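Local coordinates for protein spherulin-4 (Aspergillus clavatus, PDB 5C5G) that probably acts as a glycoside hydrolase on galactosaminogalactan, the fungal polysaccharide whose biosynthesis requires the Sph3 enzyme of a related Aspergillus, at residues V12-Y17 / A239-Q244. Residues are numbered along the deposited sequence; the frame is centred on the assembly and turned at random.
Sequences VPLYVY and AGFGGQ. With EDO (1,2-ethanediol), chain C; EDO (1,2-ethanediol), chain B.
Val-16 packs against the backbone of Ala-239 and Gly-240 where the loops after the first and last strands of a (beta/alpha)8 barrel meet, beside the sugar-binding end. The tight part is apolar. The CG2 methyl of Val-16, set anti to the carbonyl carbon by a chi1 of 179°, lies over the peptide link, 3.5 Å from Ala-239 C, and also reaches Phe-241 CE1 at 4.3 Å. Leu-14, at the centre of an inverse gamma turn, brings CD1 to 4.1 Å from Phe-241 CZ, the two side chains crossing at a slant. Leu-26 of helix 24-32 touches both Leu-14 and Phe-241, and Trp-245 meets the Phe-241 ring, so this cluster also joins the first and last helices of the barrel. Beside it, the methyl of Ala-239 sits 3.4 Å from the carbonyl oxygen of Tyr-15.

On the looser side small molecules lie between the segments. One 1,2-ethanediol, probably from the crystallisation liquor, donates through O2 to Gly-240 O at 3.1 Å, while its carbon C2 approaches Phe-241 CE2; its O1 lies near Pro-13 O. At the outer margin, a bridging water accepts from Tyr-17 N and donates to Ala-239 O.

Tyr-15, one of the residues that bind N-acetyl-D-galactosamine, a sugar absent from this model, turns its ring away from the 239-244 loop toward Tyr-76 and Asp-116 of the same site. Pro-13 CB supports one face of that ring near its rim, 3.9 Å above the plane. At the far end, Tyr-15 OH shares a 2.7 Å hydrogen bond with O2 of a second ethanediol, and that oxygen lies at the ring edge, near its plane.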
# COMPACT_ATOMS: atom_id res chain seq x y z
N VAL A 12 -3.61 -0.07 2.81
CA VAL A 12 -4.72 0.84 2.54
C VAL A 12 -4.35 1.77 1.40
O VAL A 12 -3.59 2.73 1.60
CB VAL A 12 -5.10 1.68 3.77
CG1 VAL A 12 -6.42 2.40 3.52
CG2 VAL A 12 -5.21 0.79 5.02
N PRO A 13 -4.87 1.51 0.19
CA PRO A 13 -4.69 2.48 -0.89
C PRO A 13 -5.73 3.57 -0.68
O PRO A 13 -6.87 3.45 -1.11
CB PRO A 13 -4.93 1.67 -2.15
CG PRO A 13 -5.70 0.48 -1.71
CD PRO A 13 -5.59 0.30 -0.25
N LEU A 14 -5.34 4.61 0.03
CA LEU A 14 -6.30 5.59 0.54
C LEU A 14 -6.48 6.70 -0.47
O LEU A 14 -6.01 7.83 -0.28
CB LEU A 14 -5.83 6.13 1.90
CG LEU A 14 -6.81 7.04 2.62
CD1 LEU A 14 -8.08 6.28 2.98
CD2 LEU A 14 -6.19 7.63 3.86
N TYR A 15 -7.13 6.37 -1.57
CA TYR A 15 -7.32 7.34 -2.65
C TYR A 15 -8.71 7.96 -2.51
O TYR A 15 -9.41 8.20 -3.49
CB TYR A 15 -7.13 6.70 -4.04
CG TYR A 15 -5.84 5.91 -4.20
CD1 TYR A 15 -4.76 6.08 -3.33
CD2 TYR A 15 -5.72 4.97 -5.20
CE1 TYR A 15 -3.61 5.35 -3.47
CE2 TYR A 15 -4.55 4.22 -5.35
CZ TYR A 15 -3.50 4.42 -4.46
OH TYR A 15 -2.35 3.67 -4.59
N VAL A 16 -9.12 8.13 -1.27
CA VAL A 16 -10.31 8.84 -0.87
C VAL A 16 -9.93 10.29 -0.68
O VAL A 16 -8.99 10.58 0.03
CB VAL A 16 -10.77 8.30 0.51
CG1 VAL A 16 -12.00 9.00 1.00
CG2 VAL A 16 -11.01 6.78 0.45
N TYR A 17 -10.65 11.21 -1.30
CA TYR A 17 -10.33 12.61 -1.11
C TYR A 17 -10.64 13.02 0.35
O TYR A 17 -11.71 12.72 0.86
CB TYR A 17 -11.11 13.50 -2.09
CG TYR A 17 -10.72 14.94 -1.92
CD1 TYR A 17 -9.54 15.41 -2.48
CD2 TYR A 17 -11.49 15.81 -1.17
CE1 TYR A 17 -9.14 16.71 -2.30
CE2 TYR A 17 -11.10 17.12 -0.99
CZ TYR A 17 -9.92 17.56 -1.56
OH TYR A 17 -9.51 18.86 -1.38
N ALA A 239 -11.43 4.40 -3.38
CA ALA A 239 -11.91 5.75 -3.09
C ALA A 239 -13.11 5.74 -2.17
O ALA A 239 -13.79 6.76 -2.03
CB ALA A 239 -12.22 6.49 -4.37
N GLY A 240 -13.32 4.63 -1.49
CA GLY A 240 -14.38 4.52 -0.52
C GLY A 240 -14.13 3.26 0.28
O GLY A 240 -13.26 2.45 -0.06
N PHE A 241 -14.90 3.09 1.34
CA PHE A 241 -14.77 1.95 2.23
C PHE A 241 -15.83 0.92 1.93
O PHE A 241 -17.00 1.25 1.77
CB PHE A 241 -14.86 2.43 3.68
CG PHE A 241 -13.72 3.31 4.07
CD1 PHE A 241 -13.78 4.68 3.86
CD2 PHE A 241 -12.55 2.78 4.56
CE1 PHE A 241 -12.69 5.49 4.17
CE2 PHE A 241 -11.48 3.58 4.87
CZ PHE A 241 -11.55 4.93 4.68
N GLY A 242 -15.41 -0.34 1.85
CA GLY A 242 -16.33 -1.42 1.57
C GLY A 242 -17.26 -1.68 2.73
O GLY A 242 -17.00 -1.30 3.88
N GLY A 243 -18.36 -2.37 2.43
CA GLY A 243 -19.36 -2.65 3.44
C GLY A 243 -18.92 -3.54 4.58
O GLY A 243 -19.61 -3.59 5.59
N GLN A 244 -17.80 -4.24 4.41
CA GLN A 244 -17.27 -5.11 5.47
C GLN A 244 -15.87 -4.68 5.88
O GLN A 244 -15.08 -5.48 6.35
CB GLN A 244 -17.30 -6.57 5.01
CG GLN A 244 -18.74 -7.06 4.86
CD GLN A 244 -18.83 -8.47 4.36
OE1 GLN A 244 -18.32 -9.40 4.98
NE2 GLN A 244 -19.46 -8.64 3.20
C1 EDO C . -8.99 2.51 0.94
O1 EDO C . -9.70 3.34 0.03
C2 EDO C . -9.90 2.25 2.12
O2 EDO C . -10.97 1.40 1.72
C1 EDO B . -3.19 -0.57 -4.81
O1 EDO B . -2.24 -1.53 -5.29
C2 EDO B . -3.59 0.48 -5.84
O2 EDO B . -2.53 1.41 -6.11
O HOH W 1 -13.30 9.73 -2.53